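Local coordinates for protein acetyl-xylan esterase (Streptomyces lividans, PDB 2CC0) that removes acetyl groups from xylan as a metal-dependent family 4 carbohydrate esterase, here with zinc and acetate bound, at residues A[140-145]-A[150-155]; A[5-10]-A[170-175]; A[20-25]-A[163-168]; A[120-125]-A[180-185]. All blocks are in the same frame, centred on the assembly; numbering follows the deposited sequence. Where two conformers were deposited one is given.

Contact 1 of 4, residues A[140-145]-A[150-155]. With ACT (acetate ion), chain D.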
loop_
_atom_site.group_PDB
_atom_site.type_symbol
_atom_site.label_atom_id
_atom_site.label_comp_id
_atom_site.label_asym_id
_atom_site.label_seq_id
_atom_site.Cartn_x
_atom_site.Cartn_y
_atom_site.Cartn_z
ATOM N N VAL A 140 2.024 21.409 6.405
ATOM C CA VAL A 140 2.086 20.918 7.777
ATOM C C VAL A 140 0.781 20.208 8.156
ATOM O O VAL A 140 0.816 19.143 8.788
ATOM C CB VAL A 140 2.410 22.056 8.789
ATOM C CG1 VAL A 140 2.392 21.521 10.229
ATOM C CG2 VAL A 140 3.806 22.673 8.456
ATOM N N GLN A 141 -0.355 20.797 7.766
ATOM C CA GLN A 141 -1.677 20.208 7.982
ATOM C C GLN A 141 -1.796 18.825 7.323
ATOM O O GLN A 141 -2.352 17.886 7.897
ATOM C CB GLN A 141 -2.755 21.149 7.438
ATOM C CG GLN A 141 -4.190 20.638 7.608
ATOM C CD GLN A 141 -4.568 20.322 9.066
ATOM O OE1 GLN A 141 -5.425 19.474 9.323
ATOM N NE2 GLN A 141 -3.937 21.005 10.012
ATOM N N ALA A 142 -1.269 18.707 6.100
ATOM C CA ALA A 142 -1.287 17.408 5.387
ATOM C C ALA A 142 -0.497 16.363 6.194
ATOM O O ALA A 142 -0.942 15.235 6.368
ATOM C CB ALA A 142 -0.708 17.561 3.978
ATOM N N VAL A 143 0.684 16.732 6.696
ATOM C CA VAL A 143 1.472 15.845 7.545
ATOM C C VAL A 143 0.695 15.422 8.798
ATOM O O VAL A 143 0.772 14.259 9.207
ATOM C CB VAL A 143 2.860 16.470 7.908
ATOM C CG1 VAL A 143 3.528 15.694 9.032
ATOM C CG2 VAL A 143 3.753 16.516 6.681
ATOM N N SER A 144 -0.075 16.356 9.363
ATOM C CA SER A 144 -0.884 16.076 10.564
ATOM C C SER A 144 -1.961 14.988 10.357
ATOM O O SER A 144 -2.477 14.429 11.322
ATOM C CB SER A 144 -1.504 17.362 11.134
ATOM O OG SER A 144 -2.739 17.691 10.514
ATOM N N ARG A 145 -2.289 14.687 9.103
ATOM C CA ARG A 145 -3.288 13.664 8.803
ATOM C C ARG A 145 -2.733 12.248 8.793
ATOM O O ARG A 145 -3.500 11.274 8.750
ATOM C CB ARG A 145 -3.936 13.967 7.465
ATOM C CG ARG A 145 -4.656 15.288 7.484
ATOM C CD ARG A 145 -5.752 15.268 6.494
ATOM N NE ARG A 145 -5.250 15.334 5.129
ATOM C CZ ARG A 145 -4.883 16.456 4.509
ATOM N NH1 ARG A 145 -4.932 17.632 5.135
ATOM N NH2 ARG A 145 -4.458 16.408 3.254
ATOM N N GLN A 150 1.559 5.354 7.234
ATOM C CA GLN A 150 1.171 6.133 6.072
ATOM C C GLN A 150 2.272 6.968 5.443
ATOM O O GLN A 150 3.210 7.410 6.123
ATOM C CB GLN A 150 -0.060 6.963 6.376
ATOM C CG GLN A 150 -1.207 6.050 6.821
ATOM C CD GLN A 150 -2.529 6.775 6.909
ATOM O OE1 GLN A 150 -2.637 7.797 7.584
ATOM N NE2 GLN A 150 -3.560 6.231 6.237
ATOM N N VAL A 151 2.086 7.212 4.147
ATOM C CA VAL A 151 3.099 7.836 3.289
ATOM C C VAL A 151 2.561 9.161 2.733
ATOM O O VAL A 151 1.434 9.219 2.246
ATOM C CB VAL A 151 3.435 6.883 2.126
ATOM C CG1 VAL A 151 4.315 7.557 1.122
ATOM C CG2 VAL A 151 4.079 5.562 2.614
ATOM N N ILE A 152 3.377 10.218 2.794
ATOM C CA ILE A 152 2.982 11.518 2.241
ATOM C C ILE A 152 3.865 11.896 1.035
ATOM O O ILE A 152 5.086 11.736 1.090
ATOM C CB ILE A 152 3.029 12.656 3.313
ATOM C CG1 ILE A 152 2.547 13.980 2.692
ATOM C CG2 ILE A 152 4.430 12.770 3.949
ATOM C CD1 ILE A 152 2.099 15.030 3.707
ATOM N N LEU A 153 3.222 12.386 -0.028
ATOM C CA LEU A 153 3.896 12.936 -1.194
ATOM C C LEU A 153 4.302 14.394 -0.976
ATOM O O LEU A 153 3.449 15.280 -0.768
ATOM C CB LEU A 153 2.962 12.855 -2.414
ATOM C CG LEU A 153 3.440 13.580 -3.678
ATOM C CD1 LEU A 153 4.731 12.929 -4.228
ATOM C CD2 LEU A 153 2.331 13.615 -4.734
ATOM N N MET A 154 5.620 14.645 -1.043
ATOM C CA MET A 154 6.136 16.014 -1.110
ATOM C C MET A 154 7.157 16.046 -2.244
ATOM O O MET A 154 7.476 14.999 -2.807
ATOM C CB MET A 154 6.764 16.436 0.228
ATOM C CG MET A 154 5.714 16.596 1.329
ATOM S SD MET A 154 6.448 17.104 2.885
ATOM C CE MET A 154 7.206 15.539 3.340
ATOM N N HIS A 155 7.667 17.232 -2.550
ATOM C CA HIS A 155 8.650 17.380 -3.623
ATOM C C HIS A 155 9.927 18.042 -3.147
ATOM O O HIS A 155 9.920 18.756 -2.146
ATOM C CB HIS A 155 8.029 18.150 -4.785
ATOM C CG HIS A 155 6.936 17.372 -5.460
ATOM N ND1 HIS A 155 5.680 17.226 -4.907
ATOM C CD2 HIS A 155 6.938 16.641 -6.597
ATOM C CE1 HIS A 155 4.949 16.452 -5.688
ATOM N NE2 HIS A 155 5.686 16.088 -6.722
HETATM C C ACT D . 4.922 12.349 -8.898
HETATM O O ACT D . 4.759 12.592 -10.117
HETATM O OXT ACT D . 5.738 13.072 -8.255
HETATM C CH3 ACT D . 4.176 11.228 -8.239
HETATM O O HOH W 1 -4.516 9.602 6.620
#
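Ile152 of strand 151-155 points its side chain at Ala142 and Val143 of helix 136-144. The two elements are the helix and second strand of a beta-alpha-beta unit in the deacetylase barrel. The Ile152 chain is stretched out, with CG1 anti to the backbone N (chi1 -178°) and CD1 carried on toward the helix. CD1 is the atom that touches. It lies 3.8 Å from Ala142 CB and 3.7 Å from Val143 CG2. The Val143 and Ile152 side chains cross at about a right angle, and methyl groups make the touch. Val126 of the preceding strand and Leu9 of strand 5-12 also pack on Ile152.

A water bridges the ends of the two segments: it donates to Arg145 O at 2.9 Å and to Gln150 OE1 at 2.8 Å. Gln150 OE1 also accepts from Gly147 N, while Gln150 NE2 reaches Asn148 O of the second subunit. Arg145 folds back so that one face of its guanidinium lies over Ala142 CA, offset toward the rim. At the other end of the strand, near the zinc site, His155 NE2 makes a weak, bent bond of 3.4 Å to acetate OXT.

Contact 2 of 4, residues A[5-10]-A[170-175]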
loop_
_atom_site.group_PDB
_atom_site.type_symbol
_atom_site.label_atom_id
_atom_site.label_comp_id
_atom_site.label_asym_id
_atom_site.label_seq_id
_atom_site.Cartn_x
_atom_site.Cartn_y
_atom_site.Cartn_z
ATOM N N GLY A 5 4.855 5.106 16.457
ATOM C CA GLY A 5 4.500 4.688 15.100
ATOM C C GLY A 5 5.424 5.416 14.144
ATOM O O GLY A 5 6.180 6.298 14.573
ATOM N N TYR A 6 5.330 5.070 12.855
ATOM C CA TYR A 6 6.212 5.633 11.822
ATOM C C TYR A 6 5.429 6.119 10.640
ATOM O O TYR A 6 4.416 5.500 10.245
ATOM C CB TYR A 6 7.258 4.605 11.374
ATOM C CG TYR A 6 8.206 4.261 12.500
ATOM C CD1 TYR A 6 9.365 5.006 12.704
ATOM C CD2 TYR A 6 7.910 3.225 13.376
ATOM C CE1 TYR A 6 10.232 4.708 13.747
ATOM C CE2 TYR A 6 8.764 2.918 14.428
ATOM C CZ TYR A 6 9.918 3.669 14.610
ATOM O OH TYR A 6 10.763 3.361 15.665
ATOM N N VAL A 7 5.898 7.231 10.064
ATOM C CA VAL A 7 5.307 7.716 8.815
ATOM C C VAL A 7 6.366 7.744 7.731
ATOM O O VAL A 7 7.558 7.741 8.038
ATOM C CB VAL A 7 4.726 9.123 8.959
ATOM C CG1 VAL A 7 3.593 9.155 10.057
ATOM C CG2 VAL A 7 5.850 10.163 9.227
ATOM N N GLY A 8 5.912 7.781 6.471
ATOM C CA GLY A 8 6.814 7.771 5.321
ATOM C C GLY A 8 6.900 9.142 4.699
ATOM O O GLY A 8 6.060 9.490 3.866
ATOM N N LEU A 9 7.902 9.934 5.104
ATOM C CA LEU A 9 8.132 11.211 4.414
ATOM C C LEU A 9 8.830 10.928 3.108
ATOM O O LEU A 9 9.817 10.186 3.082
ATOM C CB LEU A 9 9.019 12.125 5.252
ATOM C CG LEU A 9 8.482 12.436 6.641
ATOM C CD1 LEU A 9 9.506 13.362 7.371
ATOM C CD2 LEU A 9 7.082 13.065 6.632
ATOM N N THR A 10 8.322 11.504 2.014
ATOM C CA THR A 10 8.941 11.291 0.713
ATOM C C THR A 10 9.049 12.594 -0.064
ATOM O O THR A 10 8.212 13.489 0.108
ATOM C CB THR A 10 8.161 10.233 -0.141
ATOM O OG1 THR A 10 6.931 10.807 -0.600
ATOM C CG2 THR A 10 7.872 8.970 0.680
ATOM N N GLN A 170 7.913 18.927 14.448
ATOM C CA GLN A 170 7.085 19.233 15.629
ATOM C C GLN A 170 5.765 18.502 15.646
ATOM O O GLN A 170 5.352 17.951 16.682
ATOM C CB GLN A 170 6.830 20.743 15.697
ATOM C CG GLN A 170 8.084 21.512 16.050
ATOM C CD GLN A 170 7.953 22.987 15.754
ATOM O OE1 GLN A 170 6.842 23.528 15.700
ATOM N NE2 GLN A 170 9.090 23.647 15.548
ATOM N N THR A 171 5.108 18.489 14.484
ATOM C CA THR A 171 3.840 17.790 14.324
ATOM C C THR A 171 3.992 16.299 14.635
ATOM O O THR A 171 3.191 15.732 15.385
ATOM C CB THR A 171 3.292 18.006 12.900
ATOM O OG1 THR A 171 3.080 19.408 12.704
ATOM C CG2 THR A 171 1.958 17.263 12.690
ATOM N N LEU A 172 5.010 15.662 14.055
ATOM C CA LEU A 172 5.224 14.240 14.284
ATOM C C LEU A 172 5.536 13.964 15.755
ATOM O O LEU A 172 4.949 13.060 16.353
ATOM C CB LEU A 172 6.335 13.691 13.390
ATOM C CG LEU A 172 5.975 13.694 11.898
ATOM C CD1 LEU A 172 7.181 13.157 11.116
ATOM C CD2 LEU A 172 4.701 12.884 11.622
ATOM N N ALA A 173 6.441 14.758 16.327
ATOM C CA ALA A 173 6.847 14.590 17.725
ATOM C C ALA A 173 5.644 14.739 18.647
ATOM O O ALA A 173 5.459 13.930 19.549
ATOM C CB ALA A 173 7.969 15.572 18.101
ATOM N N GLY A 174 4.809 15.743 18.393
ATOM C CA GLY A 174 3.573 15.938 19.174
ATOM C C GLY A 174 2.651 14.727 19.207
ATOM O O GLY A 174 1.897 14.520 20.189
ATOM N N LYS A 175 2.726 13.908 18.159
ATOM C CA LYS A 175 1.842 12.769 17.973
ATOM C C LYS A 175 2.502 11.463 18.359
ATOM O O LYS A 175 1.889 10.408 18.225
ATOM C CB LYS A 175 1.404 12.690 16.510
ATOM C CG LYS A 175 0.383 13.734 16.145
ATOM C CD LYS A 175 0.135 13.719 14.677
ATOM C CE LYS A 175 -1.341 13.708 14.422
ATOM N NZ LYS A 175 -1.687 12.854 13.276
#
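Thr10 OG1 is gripped twice: it donates to Ile152 O on the neighbouring strand and accepts from Arg100 NH1. Both bonds lie at the Thr10 end of the segment. Residues 5-10 meet residues 170-175 through apolar side chains. Val7 and Leu172 carry the contact, each with its CB directed at the other segment. Val7 CG2 sits in the fork of Leu172, 3.8 Å from Leu172 CD1 and 3.8 Å from Leu172 CD2. With chi1 at -60°, Val7 CG2 lies between the backbone N and the carbonyl carbon, and Val7 CG1 passes alongside at 4.2 Å from Leu172 CD2.

Strand 5-12 belongs to the parallel sheet of the polysaccharide deacetylase barrel. It pairs with strand 151-155 and with strand 177-179. Helix 159-174 joins those two strands and crosses over strand 5-12 on its way, which brings Leu172 onto it. Leu177 and Val143 also pack on Leu172. Leu9 adds a looser touch, with Leu9 CD1 4.4 Å from Leu172 CD1. Just beyond, Gly174 N bonds to Gln170 O at 2.8 Å and Lys175 N to Leu172 O at 3.0 Å. Lys175 NZ reaches across to Ser144 O of helix 136-144.

Contact 3 of 4, residues A[20-25]-A[163-168]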
loop_
_atom_site.group_PDB
_atom_site.type_symbol
_atom_site.label_atom_id
_atom_site.label_comp_id
_atom_site.label_asym_id
_atom_site.label_seq_id
_atom_site.Cartn_x
_atom_site.Cartn_y
_atom_site.Cartn_z
ATOM N N GLN A 20 20.407 20.170 -1.321
ATOM C CA GLN A 20 21.258 20.258 -0.123
ATOM C C GLN A 20 20.579 21.015 1.034
ATOM O O GLN A 20 20.668 20.585 2.192
ATOM C CB GLN A 20 22.636 20.854 -0.421
ATOM C CG GLN A 20 23.618 20.667 0.747
ATOM C CD GLN A 20 23.974 19.187 1.026
ATOM O OE1 GLN A 20 24.679 18.558 0.240
ATOM N NE2 GLN A 20 23.487 18.639 2.150
ATOM N N SER A 21 19.900 22.130 0.732
ATOM C CA SER A 21 19.179 22.891 1.761
ATOM C C SER A 21 18.102 22.042 2.439
ATOM O O SER A 21 17.975 22.061 3.657
ATOM C CB SER A 21 18.543 24.145 1.160
ATOM O OG SER A 21 19.561 25.064 0.769
ATOM N N LEU A 22 17.366 21.271 1.633
ATOM C CA LEU A 22 16.359 20.365 2.162
ATOM C C LEU A 22 16.986 19.295 3.057
ATOM O O LEU A 22 16.491 19.026 4.150
ATOM C CB LEU A 22 15.594 19.703 1.002
ATOM C CG LEU A 22 14.442 18.734 1.344
ATOM C CD1 LEU A 22 13.369 19.410 2.209
ATOM C CD2 LEU A 22 13.830 18.175 0.048
ATOM N N LEU A 23 18.080 18.693 2.590
ATOM C CA LEU A 23 18.729 17.645 3.376
ATOM C C LEU A 23 19.220 18.199 4.713
ATOM O O LEU A 23 19.064 17.553 5.755
ATOM C CB LEU A 23 19.908 17.042 2.599
ATOM C CG LEU A 23 19.583 16.278 1.324
ATOM C CD1 LEU A 23 20.910 15.825 0.669
ATOM C CD2 LEU A 23 18.686 15.064 1.605
ATOM N N ASN A 24 19.805 19.395 4.668
ATOM C CA ASN A 24 20.295 20.042 5.895
ATOM C C ASN A 24 19.154 20.289 6.885
ATOM O O ASN A 24 19.293 20.017 8.065
ATOM C CB ASN A 24 21.018 21.342 5.562
ATOM C CG ASN A 24 22.366 21.111 4.895
ATOM O OD1 ASN A 24 22.895 19.984 4.871
ATOM N ND2 ASN A 24 22.922 22.178 4.334
ATOM N N ALA A 25 18.022 20.778 6.386
ATOM C CA ALA A 25 16.841 20.979 7.222
ATOM C C ALA A 25 16.333 19.674 7.827
ATOM O O ALA A 25 16.050 19.602 9.022
ATOM C CB ALA A 25 15.740 21.693 6.463
ATOM N N ALA A 163 10.447 25.372 4.098
ATOM C CA ALA A 163 10.041 26.179 5.258
ATOM C C ALA A 163 9.262 25.362 6.293
ATOM O O ALA A 163 9.269 25.673 7.492
ATOM C CB ALA A 163 9.209 27.341 4.805
ATOM N N ALA A 164 8.579 24.325 5.805
ATOM C CA ALA A 164 7.736 23.463 6.635
ATOM C C ALA A 164 8.492 22.482 7.519
ATOM O O ALA A 164 7.929 21.956 8.480
ATOM C CB ALA A 164 6.746 22.682 5.722
ATOM N N ILE A 165 9.759 22.211 7.199
ATOM C CA ILE A 165 10.455 21.091 7.851
ATOM C C ILE A 165 10.429 21.137 9.404
ATOM O O ILE A 165 10.060 20.150 10.029
ATOM C CB ILE A 165 11.883 20.869 7.291
ATOM C CG1 ILE A 165 11.847 20.582 5.785
ATOM C CG2 ILE A 165 12.620 19.788 8.075
ATOM C CD1 ILE A 165 10.935 19.412 5.344
ATOM N N PRO A 166 10.814 22.276 10.032
ATOM C CA PRO A 166 10.731 22.251 11.505
ATOM C C PRO A 166 9.329 21.944 12.064
ATOM O O PRO A 166 9.208 21.133 12.984
ATOM C CB PRO A 166 11.211 23.659 11.930
ATOM C CG PRO A 166 11.961 24.174 10.752
ATOM C CD PRO A 166 11.308 23.565 9.520
ATOM N N ARG A 167 8.285 22.551 11.501
ATOM C CA ARG A 167 6.914 22.269 11.936
ATOM C C ARG A 167 6.446 20.853 11.616
ATOM O O ARG A 167 5.618 20.289 12.343
ATOM C CB ARG A 167 5.944 23.293 11.371
ATOM C CG ARG A 167 6.024 24.629 12.117
ATOM C CD ARG A 167 5.271 25.703 11.357
ATOM N NE ARG A 167 3.826 25.476 11.341
ATOM C CZ ARG A 167 2.993 26.031 10.458
ATOM N NH1 ARG A 167 3.455 26.857 9.518
ATOM N NH2 ARG A 167 1.693 25.762 10.512
ATOM N N ILE A 168 6.974 20.267 10.555
ATOM C CA ILE A 168 6.725 18.830 10.301
ATOM C C ILE A 168 7.295 17.967 11.443
ATOM O O ILE A 168 6.610 17.086 11.996
ATOM C CB ILE A 168 7.282 18.418 8.929
ATOM C CG1 ILE A 168 6.396 19.045 7.819
ATOM C CG2 ILE A 168 7.373 16.884 8.817
ATOM C CD1 ILE A 168 6.914 18.872 6.384
#
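Ile165 of helix 159-174 fits against Leu22 and Ala25 of helix 19-28. Ile165 uses both of its branches. CG1 lies beside the backbone N (chi1 -59°), and its CD1 turns to Leu22, where Ile165 CD1 is 4.0 Å from Leu22 CD1. The two side chains meet at about a right angle. The Leu22 CB does not point straight at the other helix, but CG is anti to the backbone N (chi1 -178°) and brings CD1 across. The other branch of Ile165 serves Ala25. Ile165 CG2 lies 4.0 Å from Ala25 CB and 3.6 Å from Ala25 O, so the methyl rests on backbone as well as side chain. The short side chain of Ala25 is consistent with the close approach, 6.4 Å between Ala25 CA and Ile165 CA.

The polar groups bond within their own helix or to residues beyond the two segments. Ala25 O accepts from Asn29 ND2, and Asn29 also packs on Ile165. On helix 19-28, Gln20 NE2 donates to Asn24 OD1 at 3.1 Å, from above the carbonyl plane. Arg167 forms a salt bridge with Asp137.

Pro166 has no N-H to donate, and Arg167 N also lacks a bond to the turn before, so helix 159-174 is kinked here. Regular bonding is present again at Ile168 N, 2.8 Å from Ala164 O.

The two helices are neighbours on the outside of the deacetylase barrel. Between these segments the contact is apolar packing without hydrogen bonds, so it depends on fit rather than on directed bonds.

Contact 4 of 4, residues A[120-125]-A[180-185]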
loop_
_atom_site.group_PDB
_atom_site.type_symbol
_atom_site.label_atom_id
_atom_site.label_comp_id
_atom_site.label_asym_id
_atom_site.label_seq_id
_atom_site.Cartn_x
_atom_site.Cartn_y
_atom_site.Cartn_z
ATOM N N THR A 120 9.130 -2.312 -5.740
ATOM C CA THR A 120 7.794 -2.187 -5.155
ATOM C C THR A 120 7.211 -0.837 -5.542
ATOM O O THR A 120 7.865 0.181 -5.348
ATOM C CB THR A 120 7.923 -2.304 -3.636
ATOM O OG1 THR A 120 8.439 -3.616 -3.364
ATOM C CG2 THR A 120 6.563 -2.141 -2.926
ATOM N N GLU A 121 5.973 -0.821 -6.053
ATOM C CA GLU A 121 5.331 0.456 -6.406
ATOM C C GLU A 121 4.883 1.169 -5.148
ATOM O O GLU A 121 4.252 0.563 -4.268
ATOM C CB GLU A 121 4.126 0.194 -7.319
ATOM C CG GLU A 121 3.472 1.420 -7.902
ATOM C CD GLU A 121 2.373 0.986 -8.843
ATOM O OE1 GLU A 121 2.666 0.764 -10.044
ATOM O OE2 GLU A 121 1.232 0.849 -8.358
ATOM N N VAL A 122 5.161 2.466 -5.089
ATOM C CA VAL A 122 4.808 3.285 -3.941
ATOM C C VAL A 122 4.072 4.514 -4.436
ATOM O O VAL A 122 4.654 5.372 -5.107
ATOM C CB VAL A 122 6.061 3.719 -3.156
ATOM C CG1 VAL A 122 5.663 4.650 -2.000
ATOM C CG2 VAL A 122 6.813 2.481 -2.628
ATOM N N ILE A 123 2.778 4.577 -4.133
ATOM C CA ILE A 123 1.959 5.749 -4.408
ATOM C C ILE A 123 2.048 6.654 -3.175
ATOM O O ILE A 123 3.127 7.030 -2.762
ATOM C CB ILE A 123 0.490 5.347 -4.799
ATOM C CG1 ILE A 123 0.504 4.194 -5.813
ATOM C CG2 ILE A 123 -0.268 6.545 -5.384
ATOM C CD1 ILE A 123 1.158 4.561 -7.187
ATOM N N TRP A 124 0.921 6.966 -2.551
ATOM C CA TRP A 124 0.932 7.767 -1.318
ATOM C C TRP A 124 -0.458 7.676 -0.683
ATOM O O TRP A 124 -1.432 7.251 -1.332
ATOM C CB TRP A 124 1.316 9.250 -1.560
ATOM C CG TRP A 124 0.489 9.889 -2.611
ATOM C CD1 TRP A 124 -0.753 10.458 -2.449
ATOM C CD2 TRP A 124 0.808 10.001 -4.004
ATOM N NE1 TRP A 124 -1.229 10.913 -3.660
ATOM C CE2 TRP A 124 -0.290 10.652 -4.630
ATOM C CE3 TRP A 124 1.917 9.618 -4.793
ATOM C CZ2 TRP A 124 -0.317 10.928 -6.013
ATOM C CZ3 TRP A 124 1.880 9.879 -6.183
ATOM C CH2 TRP A 124 0.770 10.537 -6.762
ATOM N N ASP A 125 -0.517 8.039 0.592
ATOM C CA ASP A 125 -1.778 8.143 1.338
ATOM C C ASP A 125 -2.279 9.595 1.346
ATOM O O ASP A 125 -3.494 9.857 1.321
ATOM C CB ASP A 125 -1.567 7.640 2.776
ATOM C CG ASP A 125 -1.244 6.159 2.799
ATOM O OD1 ASP A 125 -2.212 5.372 2.631
ATOM O OD2 ASP A 125 -0.053 5.765 2.928
ATOM N N GLY A 180 10.003 7.200 9.156
ATOM C CA GLY A 180 10.441 5.840 8.952
ATOM C C GLY A 180 10.811 5.550 7.504
ATOM O O GLY A 180 10.786 6.431 6.652
ATOM N N MET A 181 11.217 4.310 7.272
ATOM C CA MET A 181 11.515 3.898 5.914
ATOM C C MET A 181 10.291 3.189 5.365
ATOM O O MET A 181 9.351 2.879 6.098
ATOM C CB MET A 181 12.735 2.981 5.848
ATOM C CG MET A 181 12.458 1.608 6.373
ATOM S SD MET A 181 13.950 0.627 6.495
ATOM C CE MET A 181 13.234 -0.813 7.257
ATOM N N ILE A 182 10.284 2.997 4.061
ATOM C CA ILE A 182 9.159 2.332 3.408
ATOM C C ILE A 182 9.510 0.884 3.094
ATOM O O ILE A 182 10.518 0.595 2.420
ATOM C CB ILE A 182 8.692 3.102 2.131
ATOM C CG1 ILE A 182 8.124 4.484 2.547
ATOM C CG2 ILE A 182 7.642 2.280 1.369
ATOM C CD1 ILE A 182 8.028 5.504 1.397
ATOM N N SER A 183 8.693 -0.025 3.630
ATOM C CA SER A 183 8.916 -1.450 3.447
ATOM C C SER A 183 8.763 -1.877 1.980
ATOM O O SER A 183 7.708 -1.636 1.385
ATOM C CB SER A 183 7.884 -2.223 4.260
ATOM O OG SER A 183 7.963 -3.601 3.911
ATOM N N PRO A 184 9.780 -2.544 1.401
ATOM C CA PRO A 184 9.542 -3.112 0.063
ATOM C C PRO A 184 8.496 -4.229 0.029
ATOM O O PRO A 184 7.952 -4.510 -1.034
ATOM C CB PRO A 184 10.921 -3.695 -0.335
ATOM C CG PRO A 184 11.897 -2.969 0.534
ATOM C CD PRO A 184 11.171 -2.767 1.846
ATOM N N GLN A 185 8.203 -4.843 1.183
ATOM C CA GLN A 185 7.229 -5.918 1.228
ATOM C C GLN A 185 5.814 -5.337 1.154
ATOM O O GLN A 185 4.980 -5.765 0.334
ATOM C CB GLN A 185 7.441 -6.745 2.504
ATOM C CG GLN A 185 8.782 -7.487 2.515
ATOM C CD GLN A 185 9.779 -6.988 3.578
ATOM O OE1 GLN A 185 10.664 -6.184 3.281
ATOM N NE2 GLN A 185 9.640 -7.488 4.824
#
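Residues 120-125 and 180-185 run in roughly opposite directions and draw apart along their length. Thr120 CA is 5.6 Å from Pro184 CA, while Val122 CA is 8.6 Å from Ile182 CA. They do not pair as strands. Strand 120-121 is parallel to strand 98-99, and strand 181-182 is antiparallel to strand 189-190. Both belong to short sheets beside the main deacetylase barrel.

Where they are further apart, Val122 and Ile182 point at each other and their side chains cross obliquely. Val122 CG2 touches Ile182 CG2 at 4.1 Å. Leu98 packs on both of them. Phe36 reaches Val122, and Val151 reaches Ile182.

At the closer end Thr120 reaches a carbonyl. Its OG1 lies beside the backbone N (chi1 -62°) and donates to Pro184 O in a short bond of 2.5 Å. The hydroxyl lies in the carbonyl plane, on a lone pair, with a C=O...donor angle of 129°. Arg111 of the second subunit bonds to both members of this pair, through NH1 to Thr120 OG1 and through NH2 to Pro184 O, which ties the contact to the dimer interface. Thr120 CG2 comes close to the same oxygen, 3.3 Å from Pro184 O.

All four contacts are largely buried, but they differ in place and chemistry. Contacts 1 and 2 set helices 136-144 and 159-174 on adjacent strands of the main sheet, and they touch where the two strands and the two helices adjoin. Contact 3 uses helix 159-174 again, now against another helix, and also packs on contact 1 through Val143 and Ile168. Contacts 2 and 3 are purely apolar between their segments. Contact 1 adds a water bridge, and contact 4 a direct hydrogen bond. Contacts 1 and 4 both reach the second subunit. Contacts 3 and 4 lie on opposite sides of the chain's centre.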